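Local coordinates for protein histidine kinase (Paraburkholderia phymatum, PDB 6NB0) that probably acts as a phosphorelay sensor kinase, transferring phosphate from ATP to a histidine side chain of a protein, at residues A152-V157 with A187-A192; T162-Q167 with L199-D204. All coordinates share one frame; numbering follows the deposited sequence. Where two conformers were deposited one is given.

How the interactions relate
Leaving helix 135-154, the chain passes through 152-157 into edge strand 157-161, then through the loop 162-167 and strand 168-171 into helix 173-189, whose last turn and the loop after it make up 187-192, and finally into strand 196-204, which carries 199-204. Interaction 1 closes the loop from 152-157 to 187-192, and interaction 2 the loop from 162-167 to 199-204. The four segments alternate along the chain, so the two closures cross rather than nest. Interaction 1 ties together the C-terminal ends of two helices; interaction 2 lays the segment after the edge strand against the neighbouring, parallel strand. Their centres lie 23 Å apart and their nearest atoms about 8 Å apart, without touching.

Interaction 1: residues A152-V157 with A187-A192; sequences ARRGIV and AVEASA
Arg154 and Ile156 stand on either side of Gly155, the residue whose positive phi closes helix 135-154 in a Schellman motif, and both reach the C-terminal end of helix 173-189, which packs beside it in the alpha/beta sandwich of the kinase's probable ATP-binding domain. The Arg154 chain is folded back at chi2 and chi3 (-83° and -67°), which curls its guanidinium over the helix end. There NH2 donates to two backbone carbonyls, Glu189 O at 2.8 Å and Ser191 O at 2.9 Å, both at the guanidinium edge. The two acceptors are used differently: the bond to Ser191 O lies in the carbonyl plane, whereas Glu189 O is approached from above its plane. Val188 O sits over one guanidinium face but is not bonded to it. The other terminal nitrogen, NH1, forms a salt bridge with Glu189 OE1 at 3.0 Å, meeting the carboxylate from above its plane, with the two flat groups turned 61° apart. The Glu189 chain bends at chi2 to bring the carboxylate round. Outside partners fix both groups: Pro227 O accepts from NH1, and the Glu189 carboxylate is also bonded by His228 ND1 and the backbone N of Val229 and Leu230. Ile156 supplies the apolar half. Its CG1 lies 4.0 Å from Val188 CG1, the two side chains running alongside each other in opposing senses, and CD1 reaches Ser191 CB at 3.6 Å. The hydroxyl of that serine turns back to the last turn of helix 173-189, where Ser191 OG donates to Ala187 O at 2.7 Å.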
loop_
_atom_site.group_PDB
_atom_site.type_symbol
_atom_site.label_atom_id
_atom_site.label_comp_id
_atom_site.label_asym_id
_atom_site.label_seq_id
_atom_site.Cartn_x
_atom_site.Cartn_y
_atom_site.Cartn_z
ATOM N N ALA A 152 -18.686 15.037 -0.648
ATOM C CA ALA A 152 -19.912 15.465 0.030
ATOM C C ALA A 152 -19.612 15.995 1.431
ATOM O O ALA A 152 -20.126 17.046 1.832
ATOM C CB ALA A 152 -20.920 14.314 0.087
ATOM N N ARG A 153 -18.746 15.313 2.181
ATOM C CA ARG A 153 -18.487 15.761 3.540
ATOM C C ARG A 153 -17.551 16.967 3.598
ATOM O O ARG A 153 -17.402 17.559 4.673
ATOM C CB ARG A 153 -17.922 14.618 4.407
ATOM C CG ARG A 153 -16.454 14.274 4.135
ATOM C CD ARG A 153 -16.099 12.938 4.821
ATOM N NE ARG A 153 -16.744 11.806 4.142
ATOM C CZ ARG A 153 -16.932 10.611 4.698
ATOM N NH1 ARG A 153 -16.518 10.386 5.945
ATOM N NH2 ARG A 153 -17.537 9.644 4.012
ATOM N N ARG A 154 -16.952 17.358 2.478
ATOM C CA ARG A 154 -16.161 18.580 2.384
ATOM C C ARG A 154 -16.905 19.714 1.683
ATOM O O ARG A 154 -16.338 20.807 1.510
ATOM C CB ARG A 154 -14.841 18.290 1.650
ATOM C CG ARG A 154 -13.843 17.444 2.438
ATOM C CD ARG A 154 -13.049 18.337 3.401
ATOM N NE ARG A 154 -12.202 19.251 2.647
ATOM C CZ ARG A 154 -10.948 18.977 2.287
ATOM N NH1 ARG A 154 -10.396 17.828 2.661
ATOM N NH2 ARG A 154 -10.252 19.850 1.553
ATOM N N GLY A 155 -18.159 19.490 1.280
ATOM C CA GLY A 155 -18.908 20.549 0.625
ATOM C C GLY A 155 -18.432 20.862 -0.779
ATOM O O GLY A 155 -18.693 21.957 -1.288
ATOM N N ILE A 156 -17.782 19.917 -1.433
ATOM C CA ILE A 156 -17.228 20.104 -2.780
ATOM C C ILE A 156 -18.206 19.535 -3.793
ATOM O O ILE A 156 -18.683 18.401 -3.638
ATOM C CB ILE A 156 -15.849 19.435 -2.909
ATOM C CG1 ILE A 156 -14.898 19.869 -1.778
ATOM C CG2 ILE A 156 -15.230 19.687 -4.290
ATOM C CD1 ILE A 156 -14.812 21.348 -1.593
ATOM N N VAL A 157 -18.504 20.314 -4.836
ATOM C CA VAL A 157 -19.374 19.862 -5.919
ATOM C C VAL A 157 -18.496 19.173 -6.953
ATOM O O VAL A 157 -17.465 19.724 -7.362
ATOM C CB VAL A 157 -20.146 21.047 -6.534
ATOM C CG1 VAL A 157 -20.976 20.601 -7.742
ATOM C CG2 VAL A 157 -21.055 21.697 -5.463
ATOM N N ALA A 187 -7.790 16.573 -5.914
ATOM C CA ALA A 187 -8.345 17.906 -6.138
ATOM C C ALA A 187 -9.324 18.264 -5.034
ATOM O O ALA A 187 -9.303 19.392 -4.520
ATOM C CB ALA A 187 -9.021 17.964 -7.516
ATOM N N VAL A 188 -10.146 17.288 -4.611
ATOM C CA VAL A 188 -11.089 17.519 -3.515
ATOM C C VAL A 188 -10.334 17.864 -2.235
ATOM O O VAL A 188 -10.698 18.805 -1.519
ATOM C CB VAL A 188 -12.002 16.291 -3.323
ATOM C CG1 VAL A 188 -12.827 16.437 -2.032
ATOM C CG2 VAL A 188 -12.932 16.152 -4.552
ATOM N N GLU A 189 -9.259 17.110 -1.933
ATOM C CA GLU A 189 -8.480 17.391 -0.720
ATOM C C GLU A 189 -7.911 18.795 -0.753
ATOM O O GLU A 189 -7.795 19.460 0.289
ATOM C CB GLU A 189 -7.348 16.362 -0.556
ATOM C CG GLU A 189 -7.809 14.962 -0.109
ATOM C CD GLU A 189 -7.950 14.845 1.408
ATOM O OE1 GLU A 189 -8.190 15.875 2.072
ATOM O OE2 GLU A 189 -7.837 13.723 1.937
ATOM N N ALA A 190 -7.575 19.271 -1.945
ATOM C CA ALA A 190 -7.049 20.614 -2.138
ATOM C C ALA A 190 -8.134 21.613 -2.545
ATOM O O ALA A 190 -7.856 22.570 -3.285
ATOM C CB ALA A 190 -5.928 20.581 -3.179
ATOM N N SER A 191 -9.370 21.425 -2.065
ATOM C CA SER A 191 -10.462 22.356 -2.333
ATOM C C SER A 191 -11.091 22.840 -1.035
ATOM O O SER A 191 -11.193 22.088 -0.061
ATOM C CB SER A 191 -11.560 21.705 -3.207
ATOM O OG SER A 191 -11.102 21.423 -4.523
ATOM N N ALA A 192 -11.542 24.098 -1.046
ATOM C CA ALA A 192 -12.330 24.664 0.036
ATOM C C ALA A 192 -13.819 24.430 -0.226
ATOM O O ALA A 192 -14.245 24.272 -1.368
ATOM C CB ALA A 192 -12.070 26.172 0.190
#

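Interaction 2: residues T162-Q167 with L199-D204; sequences TPLAAQ and LDADVD
An ST turn at Thr162, just beyond edge strand 157-161, places the loop 162-167 against the neighbouring parallel strand 196-204 of the mixed sheet. The OG1 that anchors the turn, accepting a hydrogen bond from Leu164 N at 3.0 Å, also makes the bond to the strand: Thr162 OG1 donates to Ala201 O at 2.6 Å, from above the carbonyl plane. One oxygen thus serves both, in a position set by chi1 of -177°, which puts OG1 trans to the threonine's own N. Pro163 and Leu164 pack against the strand, and the apolar contacts are those of Leu164. In the conformer given for Asp202, one of two, the Pro163 and Asp202 side chains cross at about a right angle, with Pro163 CG 3.3 Å from Asp202 OD1. The two methyls of Leu164 divide: CD2 lies 3.9 Å from Val203 CG2, and CD1 faces Ala201 CB. Leu139 of helix 135-154 also touches Leu164 and Ala201, so the loop, strand and helix meet here. Within the loop, Ala165 N donates to Gln167 OE1 at 2.9 Å, in the carbonyl plane of the glutamine amide.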
loop_
_atom_site.group_PDB
_atom_site.type_symbol
_atom_site.label_atom_id
_atom_site.label_comp_id
_atom_site.label_asym_id
_atom_site.label_seq_id
_atom_site.Cartn_x
_atom_site.Cartn_y
_atom_site.Cartn_z
ATOM N N THR A 162 -18.269 14.901 -20.143
ATOM C CA THR A 162 -17.738 13.944 -21.095
ATOM C C THR A 162 -18.791 13.689 -22.157
ATOM O O THR A 162 -19.991 13.679 -21.842
ATOM C CB THR A 162 -17.319 12.618 -20.445
ATOM O OG1 THR A 162 -16.735 11.775 -21.444
ATOM C CG2 THR A 162 -18.511 11.878 -19.796
ATOM N N PRO A 163 -18.383 13.557 -23.420
ATOM C CA PRO A 163 -19.282 13.024 -24.453
ATOM C C PRO A 163 -19.296 11.503 -24.509
ATOM O O PRO A 163 -20.061 10.929 -25.288
ATOM C CB PRO A 163 -18.688 13.609 -25.742
ATOM C CG PRO A 163 -17.182 13.589 -25.464
ATOM C CD PRO A 163 -17.084 13.991 -23.981
ATOM N N LEU A 164 -18.494 10.830 -23.688
ATOM C CA LEU A 164 -18.380 9.381 -23.783
ATOM C C LEU A 164 -19.688 8.706 -23.367
ATOM O O LEU A 164 -20.274 9.034 -22.330
ATOM C CB LEU A 164 -17.221 8.889 -22.913
ATOM C CG LEU A 164 -15.833 9.430 -23.281
ATOM C CD1 LEU A 164 -14.777 8.944 -22.270
ATOM C CD2 LEU A 164 -15.446 9.050 -24.718
ATOM N N ALA A 165 -20.144 7.771 -24.189
ATOM C CA ALA A 165 -21.355 7.005 -23.923
ATOM C C ALA A 165 -21.034 5.515 -23.991
ATOM O O ALA A 165 -20.954 4.855 -22.949
ATOM C CB ALA A 165 -22.464 7.381 -24.911
ATOM N N ALA A 166 -20.810 4.981 -25.196
ATOM C CA ALA A 166 -20.566 3.550 -25.370
ATOM C C ALA A 166 -19.095 3.185 -25.577
ATOM O O ALA A 166 -18.785 1.991 -25.710
ATOM C CB ALA A 166 -21.392 3.010 -26.543
ATOM N N GLN A 167 -18.184 4.164 -25.596
ATOM C CA GLN A 167 -16.791 3.880 -25.933
ATOM C C GLN A 167 -16.187 2.872 -24.971
ATOM O O GLN A 167 -16.461 2.897 -23.774
ATOM C CB GLN A 167 -15.948 5.163 -25.896
ATOM C CG GLN A 167 -16.127 6.054 -27.119
ATOM C CD GLN A 167 -17.330 6.990 -27.011
ATOM O OE1 GLN A 167 -18.147 6.886 -26.086
ATOM N NE2 GLN A 167 -17.432 7.919 -27.958
ATOM N N LEU A 199 -14.199 16.785 -13.564
ATOM C CA LEU A 199 -13.505 15.751 -14.323
ATOM C C LEU A 199 -13.955 15.852 -15.777
ATOM O O LEU A 199 -15.148 15.671 -16.069
ATOM C CB LEU A 199 -13.827 14.369 -13.747
ATOM C CG LEU A 199 -13.314 13.145 -14.527
ATOM C CD1 LEU A 199 -11.802 13.190 -14.667
ATOM C CD2 LEU A 199 -13.733 11.873 -13.804
ATOM N N ASP A 200 -13.029 16.197 -16.673
ATOM C CA ASP A 200 -13.263 16.200 -18.121
ATOM C C ASP A 200 -12.644 14.933 -18.693
ATOM O O ASP A 200 -11.503 14.611 -18.352
ATOM C CB ASP A 200 -12.592 17.397 -18.807
ATOM C CG ASP A 200 -13.280 18.699 -18.531
ATOM O OD1 ASP A 200 -14.449 18.684 -18.119
ATOM O OD2 ASP A 200 -12.648 19.746 -18.750
ATOM N N ALA A 201 -13.358 14.233 -19.578
ATOM C CA ALA A 201 -12.765 13.018 -20.146
ATOM C C ALA A 201 -13.275 12.791 -21.557
ATOM O O ALA A 201 -14.461 12.978 -21.825
ATOM C CB ALA A 201 -13.074 11.782 -19.298
ATOM N N ASP A 202 -12.381 12.373 -22.453
ATOM C CA ASP A 202 -12.734 12.122 -23.849
ATOM C C ASP A 202 -11.681 11.185 -24.428
ATOM O O ASP A 202 -10.646 10.921 -23.805
ATOM C CB ASP A 202 -12.827 13.440 -24.641
ATOM C CG ASP A 202 -13.710 13.341 -25.891
ATOM O OD1 ASP A 202 -14.221 12.241 -26.217
ATOM O OD2 ASP A 202 -13.885 14.380 -26.569
ATOM N N VAL A 203 -11.931 10.720 -25.640
ATOM C CA VAL A 203 -10.935 9.973 -26.389
ATOM C C VAL A 203 -10.616 10.742 -27.657
ATOM O O VAL A 203 -11.453 11.462 -28.213
ATOM C CB VAL A 203 -11.420 8.546 -26.721
ATOM C CG1 VAL A 203 -11.622 7.750 -25.424
ATOM C CG2 VAL A 203 -12.714 8.631 -27.519
ATOM N N ASP A 204 -9.384 10.588 -28.115
ATOM C CA ASP A 204 -8.959 11.158 -29.378
ATOM C C ASP A 204 -7.979 10.180 -29.991
ATOM O O ASP A 204 -6.947 9.889 -29.380
ATOM C CB ASP A 204 -8.311 12.534 -29.206
ATOM C CG ASP A 204 -7.928 13.149 -30.554
ATOM O OD1 ASP A 204 -8.756 13.874 -31.156
ATOM O OD2 ASP A 204 -6.812 12.867 -31.035
#